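Long-range contacts in solute Binding Protein BlMnBP1, Blac_00780 in complex with mannopentaose (Bifidobacterium, PDB 6I5W), which binds manno-oligosaccharides as an extracellular solute-binding protein of an ABC transporter and probably delivers them for uptake during growth on beta-mannan: residues T25-R30 and D80-M85; T73-N78 and S96-P101; I84-A89 and Y305-N310. All blocks are in the same frame, centred on the assembly; numbering follows the deposited sequence.

Contact 1: residues T25-R30 and D80-M85; sequences TFMNNR and DSWDIM. With ZN (zinc ion), chain U; BMA (beta-D-mannopyranose), chain B; BMA (beta-D-mannopyranose), chain C.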
loop_
_atom_site.group_PDB
_atom_site.type_symbol
_atom_site.label_atom_id
_atom_site.label_comp_id
_atom_site.label_asym_id
_atom_site.label_seq_id
_atom_site.Cartn_x
_atom_site.Cartn_y
_atom_site.Cartn_z
ATOM N N THR A 25 -18.446 -4.152 -14.408
ATOM C CA THR A 25 -17.595 -5.179 -13.838
ATOM C C THR A 25 -16.447 -4.517 -13.084
ATOM O O THR A 25 -15.722 -3.678 -13.635
ATOM C CB THR A 25 -17.101 -6.100 -14.946
ATOM O OG1 THR A 25 -18.208 -6.907 -15.380
ATOM C CG2 THR A 25 -15.964 -6.952 -14.474
ATOM N N PHE A 26 -16.315 -4.889 -11.824
ATOM C CA PHE A 26 -15.358 -4.318 -10.875
ATOM C C PHE A 26 -14.335 -5.400 -10.584
ATOM O O PHE A 26 -14.673 -6.421 -9.983
ATOM C CB PHE A 26 -16.102 -3.894 -9.613
ATOM C CG PHE A 26 -15.242 -3.341 -8.514
ATOM C CD1 PHE A 26 -14.032 -2.757 -8.781
ATOM C CD2 PHE A 26 -15.652 -3.442 -7.178
ATOM C CE1 PHE A 26 -13.256 -2.252 -7.762
ATOM C CE2 PHE A 26 -14.875 -2.939 -6.146
ATOM C CZ PHE A 26 -13.683 -2.339 -6.444
ATOM N N MET A 27 -13.116 -5.218 -11.082
ATOM C CA MET A 27 -11.995 -6.054 -10.666
ATOM C C MET A 27 -11.290 -5.440 -9.458
ATOM O O MET A 27 -10.997 -4.229 -9.441
ATOM C CB MET A 27 -10.971 -6.212 -11.788
ATOM C CG MET A 27 -11.412 -7.016 -13.001
ATOM S SD MET A 27 -10.184 -6.793 -14.323
ATOM C CE MET A 27 -8.685 -7.515 -13.640
ATOM N N ASN A 28 -10.973 -6.282 -8.466
ATOM C CA ASN A 28 -10.128 -5.847 -7.363
ATOM C C ASN A 28 -9.361 -7.008 -6.696
ATOM O O ASN A 28 -9.563 -8.178 -6.996
ATOM C CB ASN A 28 -10.976 -5.099 -6.328
ATOM C CG ASN A 28 -12.038 -5.988 -5.725
ATOM O OD1 ASN A 28 -11.791 -6.691 -4.747
ATOM N ND2 ASN A 28 -13.224 -5.968 -6.310
ATOM N N ASN A 29 -8.485 -6.644 -5.770
ATOM C CA ASN A 29 -7.588 -7.568 -5.102
ATOM C C ASN A 29 -8.160 -8.146 -3.822
ATOM O O ASN A 29 -7.491 -8.950 -3.174
ATOM C CB ASN A 29 -6.311 -6.853 -4.723
ATOM C CG ASN A 29 -6.575 -5.720 -3.783
ATOM O OD1 ASN A 29 -7.502 -4.982 -3.956
ATOM N ND2 ASN A 29 -5.750 -5.609 -2.721
ATOM N N ARG A 30 -9.343 -7.720 -3.397
ATOM C CA ARG A 30 -9.859 -8.172 -2.105
ATOM C C ARG A 30 -10.686 -9.448 -2.286
ATOM O O ARG A 30 -11.885 -9.510 -2.049
ATOM C CB ARG A 30 -10.666 -7.071 -1.423
ATOM C CG ARG A 30 -9.899 -5.787 -1.092
ATOM C CD ARG A 30 -8.771 -6.059 -0.059
ATOM N NE ARG A 30 -9.328 -6.687 1.129
ATOM C CZ ARG A 30 -9.820 -6.030 2.173
ATOM N NH1 ARG A 30 -10.304 -6.694 3.221
ATOM N NH2 ARG A 30 -9.801 -4.700 2.158
ATOM N N ASP A 80 -12.731 -4.092 -23.518
ATOM C CA ASP A 80 -13.796 -3.547 -22.680
ATOM C C ASP A 80 -14.369 -4.600 -21.739
ATOM O O ASP A 80 -15.500 -4.446 -21.260
ATOM C CB ASP A 80 -14.914 -2.939 -23.531
ATOM C CG ASP A 80 -15.634 -3.979 -24.432
ATOM O OD1 ASP A 80 -15.164 -5.136 -24.577
ATOM O OD2 ASP A 80 -16.693 -3.606 -24.997
ATOM N N SER A 81 -13.598 -5.661 -21.472
ATOM C CA SER A 81 -13.969 -6.756 -20.591
ATOM C C SER A 81 -14.042 -6.369 -19.122
ATOM O O SER A 81 -14.390 -7.217 -18.301
ATOM C CB SER A 81 -12.945 -7.889 -20.695
ATOM O OG SER A 81 -11.638 -7.390 -20.447
ATOM N N TRP A 82 -13.666 -5.146 -18.770
ATOM C CA TRP A 82 -13.767 -4.677 -17.400
ATOM C C TRP A 82 -14.089 -3.191 -17.440
ATOM O O TRP A 82 -13.701 -2.479 -18.368
ATOM C CB TRP A 82 -12.472 -4.914 -16.629
ATOM C CG TRP A 82 -11.424 -4.191 -17.296
ATOM C CD1 TRP A 82 -10.724 -4.600 -18.384
ATOM C CD2 TRP A 82 -10.956 -2.875 -16.992
ATOM N NE1 TRP A 82 -9.824 -3.636 -18.764
ATOM C CE2 TRP A 82 -9.951 -2.561 -17.929
ATOM C CE3 TRP A 82 -11.268 -1.937 -16.004
ATOM C CZ2 TRP A 82 -9.257 -1.341 -17.919
ATOM C CZ3 TRP A 82 -10.565 -0.734 -15.975
ATOM C CH2 TRP A 82 -9.584 -0.437 -16.946
ATOM N N ASP A 83 -14.780 -2.737 -16.404
ATOM C CA ASP A 83 -15.184 -1.348 -16.287
ATOM C C ASP A 83 -14.377 -0.596 -15.255
ATOM O O ASP A 83 -13.857 0.493 -15.532
ATOM C CB ASP A 83 -16.689 -1.291 -15.935
ATOM C CG ASP A 83 -17.498 -2.303 -16.736
ATOM O OD1 ASP A 83 -17.423 -3.526 -16.459
ATOM O OD2 ASP A 83 -18.210 -1.899 -17.672
ATOM N N ILE A 84 -14.262 -1.140 -14.059
ATOM C CA ILE A 84 -13.397 -0.576 -13.038
ATOM C C ILE A 84 -12.392 -1.635 -12.642
ATOM O O ILE A 84 -12.750 -2.802 -12.437
ATOM C CB ILE A 84 -14.157 -0.133 -11.779
ATOM C CG1 ILE A 84 -15.262 0.878 -12.088
ATOM C CG2 ILE A 84 -13.161 0.485 -10.768
ATOM C CD1 ILE A 84 -16.213 1.016 -10.934
ATOM N N MET A 85 -11.150 -1.212 -12.479
ATOM C CA MET A 85 -10.149 -2.011 -11.789
ATOM C C MET A 85 -9.389 -1.138 -10.787
ATOM O O MET A 85 -9.303 0.093 -10.913
ATOM C CB MET A 85 -9.199 -2.687 -12.775
ATOM C CG MET A 85 -8.131 -1.815 -13.369
ATOM S SD MET A 85 -6.751 -2.838 -14.038
ATOM C CE MET A 85 -7.563 -3.830 -15.263
HETATM ZN ZN ZN U . -18.397 -3.949 -18.289
HETATM C C1 BMA B . -3.401 -7.476 -0.460
HETATM C C2 BMA B . -2.349 -7.203 -1.518
HETATM C C3 BMA B . -1.651 -5.923 -1.203
HETATM C C4 BMA B . -2.595 -4.784 -0.895
HETATM C C5 BMA B . -3.590 -5.239 0.153
HETATM C C6 BMA B . -4.622 -4.187 0.549
HETATM O O2 BMA B . -3.057 -7.072 -2.779
HETATM O O3 BMA B . -0.794 -5.629 -2.232
HETATM O O4 BMA B . -1.863 -3.703 -0.353
HETATM O O5 BMA B . -4.238 -6.435 -0.315
HETATM O O6 BMA B . -5.232 -3.595 -0.618
HETATM C C1 BMA C . -6.939 -11.115 0.734
HETATM C C2 BMA C . -6.843 -9.789 1.446
HETATM C C3 BMA C . -6.118 -8.785 0.538
HETATM C C4 BMA C . -4.854 -9.384 -0.020
HETATM C C5 BMA C . -5.110 -10.765 -0.643
HETATM C C6 BMA C . -3.846 -11.371 -1.150
HETATM O O1 BMA C . -7.531 -11.957 1.662
HETATM O O2 BMA C . -6.066 -9.971 2.576
HETATM O O3 BMA C . -5.891 -7.602 1.307
HETATM O O4 BMA C . -4.295 -8.587 -0.996
HETATM O O5 BMA C . -5.638 -11.560 0.425
HETATM O O6 BMA C . -4.126 -12.384 -2.076
HETATM O O HOH W 1 -17.693 -5.895 -19.620
HETATM O O HOH W 2 -17.428 -3.133 -20.519
#

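Contact 2: residues T73-N78 and S96-P101; sequences TRLQAN and SNYFVP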
loop_
_atom_site.group_PDB
_atom_site.type_symbol
_atom_site.label_atom_id
_atom_site.label_comp_id
_atom_site.label_asym_id
_atom_site.label_seq_id
_atom_site.Cartn_x
_atom_site.Cartn_y
_atom_site.Cartn_z
ATOM N N THR A 73 -2.199 -7.969 -16.740
ATOM C CA THR A 73 -2.496 -8.715 -17.949
ATOM C C THR A 73 -3.779 -8.215 -18.602
ATOM O O THR A 73 -3.790 -7.883 -19.785
ATOM C CB THR A 73 -2.616 -10.198 -17.635
ATOM O OG1 THR A 73 -1.372 -10.665 -17.142
ATOM C CG2 THR A 73 -2.981 -10.972 -18.908
ATOM N N ARG A 74 -4.873 -8.148 -17.846
ATOM C CA ARG A 74 -6.119 -7.680 -18.424
ATOM C C ARG A 74 -5.935 -6.307 -19.026
ATOM O O ARG A 74 -6.408 -6.028 -20.126
ATOM C CB ARG A 74 -7.235 -7.643 -17.374
ATOM C CG ARG A 74 -7.609 -9.020 -16.821
ATOM C CD ARG A 74 -8.549 -9.782 -17.770
ATOM N NE ARG A 74 -9.838 -9.118 -17.859
ATOM C CZ ARG A 74 -10.877 -9.401 -17.091
ATOM N NH1 ARG A 74 -10.785 -10.356 -16.173
ATOM N NH2 ARG A 74 -12.009 -8.723 -17.254
ATOM N N LEU A 75 -5.233 -5.440 -18.326
ATOM C CA LEU A 75 -5.104 -4.063 -18.790
ATOM C C LEU A 75 -4.451 -4.016 -20.161
ATOM O O LEU A 75 -4.852 -3.233 -21.028
ATOM C CB LEU A 75 -4.298 -3.282 -17.760
ATOM C CG LEU A 75 -4.329 -1.765 -17.806
ATOM C CD1 LEU A 75 -5.751 -1.270 -17.760
ATOM C CD2 LEU A 75 -3.499 -1.241 -16.642
ATOM N N GLN A 76 -3.465 -4.878 -20.390
ATOM C CA GLN A 76 -2.741 -4.843 -21.650
ATOM C C GLN A 76 -3.503 -5.488 -22.789
ATOM O O GLN A 76 -3.154 -5.236 -23.944
ATOM C CB GLN A 76 -1.390 -5.508 -21.458
ATOM C CG GLN A 76 -0.562 -4.776 -20.425
ATOM C CD GLN A 76 0.794 -5.403 -20.194
ATOM O OE1 GLN A 76 0.962 -6.618 -20.317
ATOM N NE2 GLN A 76 1.777 -4.573 -19.861
ATOM N N ALA A 77 -4.512 -6.311 -22.492
ATOM C CA ALA A 77 -5.435 -6.784 -23.524
ATOM C C ALA A 77 -6.201 -5.624 -24.147
ATOM O O ALA A 77 -6.730 -5.752 -25.265
ATOM C CB ALA A 77 -6.437 -7.772 -22.929
ATOM N N ASN A 78 -6.297 -4.503 -23.437
ATOM C CA ASN A 78 -6.816 -3.267 -23.997
ATOM C C ASN A 78 -8.165 -3.487 -24.680
ATOM O O ASN A 78 -8.343 -3.181 -25.845
ATOM C CB ASN A 78 -5.794 -2.667 -24.976
ATOM C CG ASN A 78 -6.192 -1.290 -25.462
ATOM O OD1 ASN A 78 -6.787 -0.499 -24.722
ATOM N ND2 ASN A 78 -5.859 -0.989 -26.712
ATOM N N SER A 96 -3.278 7.535 -19.406
ATOM C CA SER A 96 -4.214 8.047 -20.415
ATOM C C SER A 96 -4.485 7.025 -21.507
ATOM O O SER A 96 -5.517 7.086 -22.184
ATOM C CB SER A 96 -3.655 9.307 -21.080
ATOM O OG SER A 96 -2.404 9.004 -21.689
ATOM N N ASN A 97 -3.541 6.123 -21.725
ATOM C CA ASN A 97 -3.753 5.016 -22.628
ATOM C C ASN A 97 -4.772 4.012 -22.115
ATOM O O ASN A 97 -5.271 3.208 -22.910
ATOM C CB ASN A 97 -2.423 4.301 -22.878
ATOM C CG ASN A 97 -1.379 5.224 -23.487
ATOM O OD1 ASN A 97 -1.695 6.038 -24.360
ATOM N ND2 ASN A 97 -0.141 5.124 -23.013
ATOM N N TYR A 98 -5.082 3.999 -20.816
ATOM C CA TYR A 98 -5.984 2.974 -20.324
ATOM C C TYR A 98 -7.154 3.463 -19.510
ATOM O O TYR A 98 -8.124 2.713 -19.382
ATOM C CB TYR A 98 -5.222 1.939 -19.482
ATOM C CG TYR A 98 -4.219 1.123 -20.260
ATOM C CD1 TYR A 98 -4.611 0.043 -21.031
ATOM C CD2 TYR A 98 -2.884 1.422 -20.202
ATOM C CE1 TYR A 98 -3.688 -0.700 -21.745
ATOM C CE2 TYR A 98 -1.954 0.687 -20.907
ATOM C CZ TYR A 98 -2.354 -0.369 -21.670
ATOM O OH TYR A 98 -1.405 -1.094 -22.370
ATOM N N PHE A 99 -7.130 4.685 -18.984
ATOM C CA PHE A 99 -8.066 5.071 -17.936
ATOM C C PHE A 99 -8.763 6.379 -18.235
ATOM O O PHE A 99 -8.181 7.290 -18.824
ATOM C CB PHE A 99 -7.370 5.227 -16.538
ATOM C CG PHE A 99 -6.761 3.983 -16.045
ATOM C CD1 PHE A 99 -7.569 2.928 -15.643
ATOM C CD2 PHE A 99 -5.396 3.836 -16.007
ATOM C CE1 PHE A 99 -7.014 1.748 -15.215
ATOM C CE2 PHE A 99 -4.826 2.665 -15.559
ATOM C CZ PHE A 99 -5.631 1.617 -15.170
ATOM N N VAL A 100 -10.005 6.472 -17.761
ATOM C CA VAL A 100 -10.776 7.712 -17.873
ATOM C C VAL A 100 -10.208 8.745 -16.917
ATOM O O VAL A 100 -9.877 8.402 -15.767
ATOM C CB VAL A 100 -12.254 7.453 -17.577
ATOM C CG1 VAL A 100 -13.017 8.778 -17.604
ATOM C CG2 VAL A 100 -12.844 6.450 -18.554
ATOM N N PRO A 101 -10.070 10.013 -17.319
ATOM C CA PRO A 101 -9.755 11.052 -16.336
ATOM C C PRO A 101 -10.998 11.433 -15.541
ATOM O O PRO A 101 -12.034 11.760 -16.106
ATOM C CB PRO A 101 -9.246 12.221 -17.191
ATOM C CG PRO A 101 -9.828 11.988 -18.534
ATOM C CD PRO A 101 -9.796 10.479 -18.687
#

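Contact 3: residues I84-A89 and Y305-N310; sequences IMMIPA and YSYGIN. With BMA (beta-D-mannopyranose), chain D; BMA (beta-D-mannopyranose), chain B.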
loop_
_atom_site.group_PDB
_atom_site.type_symbol
_atom_site.label_atom_id
_atom_site.label_comp_id
_atom_site.label_asym_id
_atom_site.label_seq_id
_atom_site.Cartn_x
_atom_site.Cartn_y
_atom_site.Cartn_z
ATOM N N ILE A 84 -14.262 -1.140 -14.059
ATOM C CA ILE A 84 -13.397 -0.576 -13.038
ATOM C C ILE A 84 -12.392 -1.635 -12.642
ATOM O O ILE A 84 -12.750 -2.802 -12.437
ATOM C CB ILE A 84 -14.157 -0.133 -11.779
ATOM C CG1 ILE A 84 -15.262 0.878 -12.088
ATOM C CG2 ILE A 84 -13.161 0.485 -10.768
ATOM C CD1 ILE A 84 -16.213 1.016 -10.934
ATOM N N MET A 85 -11.150 -1.212 -12.479
ATOM C CA MET A 85 -10.149 -2.011 -11.789
ATOM C C MET A 85 -9.389 -1.138 -10.787
ATOM O O MET A 85 -9.303 0.093 -10.913
ATOM C CB MET A 85 -9.199 -2.687 -12.775
ATOM C CG MET A 85 -8.131 -1.815 -13.369
ATOM S SD MET A 85 -6.751 -2.838 -14.038
ATOM C CE MET A 85 -7.563 -3.830 -15.263
ATOM N N MET A 86 -8.857 -1.791 -9.762
ATOM C CA MET A 86 -7.805 -1.198 -8.949
ATOM C C MET A 86 -6.548 -1.059 -9.808
ATOM O O MET A 86 -6.148 -1.993 -10.503
ATOM C CB MET A 86 -7.555 -2.076 -7.738
ATOM C CG MET A 86 -8.814 -2.332 -6.886
ATOM S SD MET A 86 -9.824 -0.853 -6.755
ATOM C CE MET A 86 -9.189 -0.053 -5.319
ATOM N N ILE A 87 -5.948 0.120 -9.815
ATOM C CA ILE A 87 -4.884 0.394 -10.779
ATOM C C ILE A 87 -3.599 -0.335 -10.393
ATOM O O ILE A 87 -3.084 -0.205 -9.257
ATOM C CB ILE A 87 -4.650 1.907 -10.920
ATOM C CG1 ILE A 87 -5.879 2.566 -11.557
ATOM C CG2 ILE A 87 -3.423 2.179 -11.768
ATOM C CD1 ILE A 87 -5.906 4.095 -11.468
ATOM N N PRO A 88 -3.061 -1.165 -11.327
ATOM C CA PRO A 88 -1.818 -1.892 -11.028
ATOM C C PRO A 88 -0.595 -1.051 -11.340
ATOM O O PRO A 88 -0.707 0.147 -11.586
ATOM C CB PRO A 88 -1.913 -3.142 -11.910
ATOM C CG PRO A 88 -2.940 -2.826 -12.964
ATOM C CD PRO A 88 -3.581 -1.497 -12.661
ATOM N N ALA A 89 0.584 -1.651 -11.322
ATOM C CA ALA A 89 1.807 -0.863 -11.347
ATOM C C ALA A 89 2.137 -0.475 -12.781
ATOM O O ALA A 89 2.967 -1.092 -13.447
ATOM C CB ALA A 89 2.958 -1.634 -10.708
ATOM N N TYR A 305 -5.429 0.841 -2.801
ATOM C CA TYR A 305 -5.525 0.570 -4.242
ATOM C C TYR A 305 -6.431 1.679 -4.764
ATOM O O TYR A 305 -7.333 2.089 -4.081
ATOM C CB TYR A 305 -5.991 -0.856 -4.494
ATOM C CG TYR A 305 -4.907 -1.798 -4.943
ATOM C CD1 TYR A 305 -4.300 -1.644 -6.169
ATOM C CD2 TYR A 305 -4.512 -2.858 -4.156
ATOM C CE1 TYR A 305 -3.316 -2.509 -6.599
ATOM C CE2 TYR A 305 -3.537 -3.738 -4.570
ATOM C CZ TYR A 305 -2.936 -3.564 -5.798
ATOM O OH TYR A 305 -1.980 -4.418 -6.226
ATOM N N SER A 306 -6.141 2.177 -5.942
ATOM C CA SER A 306 -6.914 3.265 -6.519
ATOM C C SER A 306 -7.833 2.786 -7.642
ATOM O O SER A 306 -7.434 2.007 -8.517
ATOM C CB SER A 306 -5.955 4.340 -7.062
ATOM O OG SER A 306 -5.274 5.011 -6.027
ATOM N N TYR A 307 -9.073 3.271 -7.607
ATOM C CA TYR A 307 -10.073 2.935 -8.604
ATOM C C TYR A 307 -9.733 3.560 -9.956
ATOM O O TYR A 307 -9.629 4.780 -10.065
ATOM C CB TYR A 307 -11.440 3.438 -8.159
ATOM C CG TYR A 307 -11.979 2.948 -6.861
ATOM C CD1 TYR A 307 -12.461 1.671 -6.739
ATOM C CD2 TYR A 307 -12.050 3.794 -5.763
ATOM C CE1 TYR A 307 -12.981 1.224 -5.553
ATOM C CE2 TYR A 307 -12.579 3.357 -4.568
ATOM C CZ TYR A 307 -13.054 2.062 -4.482
ATOM O OH TYR A 307 -13.577 1.577 -3.299
ATOM N N GLY A 308 -9.569 2.733 -10.972
ATOM C CA GLY A 308 -9.378 3.208 -12.336
ATOM C C GLY A 308 -10.507 2.755 -13.253
ATOM O O GLY A 308 -10.997 1.626 -13.128
ATOM N N ILE A 309 -10.901 3.625 -14.182
ATOM C CA ILE A 309 -12.067 3.365 -15.032
ATOM C C ILE A 309 -11.629 3.162 -16.480
ATOM O O ILE A 309 -10.914 3.995 -17.057
ATOM C CB ILE A 309 -13.101 4.492 -14.947
ATOM C CG1 ILE A 309 -13.757 4.508 -13.583
ATOM C CG2 ILE A 309 -14.162 4.283 -16.014
ATOM C CD1 ILE A 309 -14.767 5.647 -13.416
ATOM N N ASN A 310 -12.090 2.062 -17.068
ATOM C CA ASN A 310 -11.679 1.651 -18.401
ATOM C C ASN A 310 -12.101 2.679 -19.445
ATOM O O ASN A 310 -13.286 2.942 -19.634
ATOM C CB ASN A 310 -12.282 0.278 -18.730
ATOM C CG ASN A 310 -11.646 -0.383 -19.961
ATOM O OD1 ASN A 310 -10.851 0.228 -20.696
ATOM N ND2 ASN A 310 -11.978 -1.655 -20.159
HETATM C C1 BMA D . -1.611 -2.581 -1.323
HETATM C C2 BMA D . -1.325 -1.421 -0.423
HETATM C C3 BMA D . -1.112 -0.241 -1.342
HETATM C C4 BMA D . -0.167 -0.520 -2.490
HETATM C C5 BMA D . -0.427 -1.850 -3.181
HETATM C C6 BMA D . 0.715 -2.252 -4.077
HETATM O O2 BMA D . -0.168 -1.585 0.410
HETATM O O3 BMA D . -0.666 0.903 -0.600
HETATM O O4 BMA D . -0.458 0.506 -3.468
HETATM O O5 BMA D . -0.561 -2.821 -2.177
HETATM O O6 BMA D . 0.365 -3.431 -4.716
HETATM C C1 BMA B . -3.401 -7.476 -0.460
HETATM C C2 BMA B . -2.349 -7.203 -1.518
HETATM C C3 BMA B . -1.651 -5.923 -1.203
HETATM C C4 BMA B . -2.595 -4.784 -0.895
HETATM C C5 BMA B . -3.590 -5.239 0.153
HETATM C C6 BMA B . -4.622 -4.187 0.549
HETATM O O2 BMA B . -3.057 -7.072 -2.779
HETATM O O3 BMA B . -0.794 -5.629 -2.232
HETATM O O4 BMA B . -1.863 -3.703 -0.353
HETATM O O5 BMA B . -4.238 -6.435 -0.315
HETATM O O6 BMA B . -5.232 -3.595 -0.618
HETATM O O HOH W 3 -3.662 1.688 -7.482
#

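Contact 1: residues T25-R30 and D80-M85
T25 O meets I84 N in the parallel pairing of strand 22-28 with strand 84-86, where F26 faces I84 in the mixed sheet of a periplasmic-binding-protein fold. T25 O accepts from I84 N at 3.0 Å in a nearly straight bond (173°) and from D83 N, which sits on a lone pair in the carbonyl plane. M27 N donates to I84 O at 2.8 Å, an oxygen that also lies in plane at the edge of the F26 ring. On one face F26 CD1 touches I84 CG2 at 3.9 Å; on the other M27 and M85 run side by side. M27 CG is anti to the carbonyl carbon (chi1 -68°) and the chain bends at chi3, where SD rests on W82 CB at 3.8 Å and lies oblique to its five-membered ring, 4.8 Å from the centroid, a Met-aromatic contact. M85 CE stands 3.8 Å above the indole plane, over its centre. Further out, both D83 carboxylate oxygens hold a zinc ion that K317 and two waters share. At the other end an Asx turn, R30 N to N28 OD1, leads into the glycan pocket, where N29 ND2 donates to mannose O6 of chain B at 3.0 Å.

Contact 2: residues T73-N78 and S96-P101
The Y98 ring receives L75 over one face: L75 CG stands 3.7 Å above the ring plane, offset toward the rim, in a CH-pi contact 22° off the ring normal. This is helix-to-helix packing within a periplasmic-binding-protein fold, joining the C-terminal end of helix 67-77 to the short, weakly bonded helix 95-98 and the loop after it. The F99 ring carries Y98 CB on one face, 3.9 Å above its plane, so the two neighbouring aromatic residues pack on each other as well as on the leucine. L75 CD1 lies against Y98 CB at 3.7 Å and also reaches the F99 ring, which L75 CD2 meets obliquely at CZ, 3.9 Å away, the leucine and phenylalanine side chains crossing at about a right angle. With L75 CG anti to the backbone N (chi1 -164°), the branch is carried toward both rings. W82 touches both L75 and F99, which continues this apolar cluster inward to the residues just before strand 84-86.

Toward the surface the contact thins out, and no hydrogen bond joins the two segments. N78, which leaves the helix with positive phi, approaches the Y98 ring obliquely, but its amide is engaged elsewhere, N78 OD1 accepting from N312. The Q76 side chain starts away from the partner segment, and the phenol oxygen Y98 OH makes a van der Waals approach alongside the helix, 4.0 Å from Q76 CA.

Contact 3: residues I84-A89 and Y305-N310
M86 and Y307 pair across an antiparallel beta ladder, strand 84-86 against strand 298-309, in the central sheet of the periplasmic-binding-protein fold. The tight part includes the backbone around G308: M85 and G308 form the hydrogen-bonded pair, M85 N donating to G308 O at 2.9 Å and G308 N returning to M85 O at 2.7 Å. I87 N extends the ladder with a bond to S306 O. Beside it, I87 CG1 lies 3.6 Å from G308 CA, in space that a side chain on G308 would contest. On the opposite face M86 bends at chi2 and chi3 (-40° and -90°), curling its end back so that CE stands 3.9 Å above the Y307 ring plane, toward the rim, while SD approaches the same ring obliquely. M86 CE also presses on Y305 CB at 3.4 Å, and M86 CB lies 3.6 Å from CD1 of the Y305 ring.

Past the bond from I87 N, direct pairing gives way to a water that donates to I87 O and accepts from S306 N. Here the Y305 ring turns to the glycan. Its edge meets I87 O in plane, and one face lies beneath C5 of the chain D mannose, an offset aromatic platform of the kind common in sugar-binding sites. Replacing Y305 with an alanine would probably strip this mannose of its stacking surface, leave its O6 without the phenolic acceptor and take the ring's cover from M86 CB. Y67 packs edge-to-face on the tyrosine from helix 67-77. At the sugar end, mannose O6 of chain D donates to Y305 OH at 3.0 Å.

How the contacts relate
Contacts 1 and 3 are buried and share strand 84-86, which pairs parallel with strand 22-28 on one edge and antiparallel with strand 298-309 on the other; I84 and M85 serve both. Their chemistry is that of backbone ladders with methionine-lined faces, and each runs out at its pocket end to the same chain B mannose. Contact 2 is only partly buried, joins the helices that precede and follow this strand in the chain, and is tied to contact 3 by a probable hydrogen bond from V100 N to I309 O. W82 CZ2 against L75 CD1 ties it to contact 1, and F99 CZ against I87 CG1 to contact 3. Zinc binding belongs to contact 1 alone.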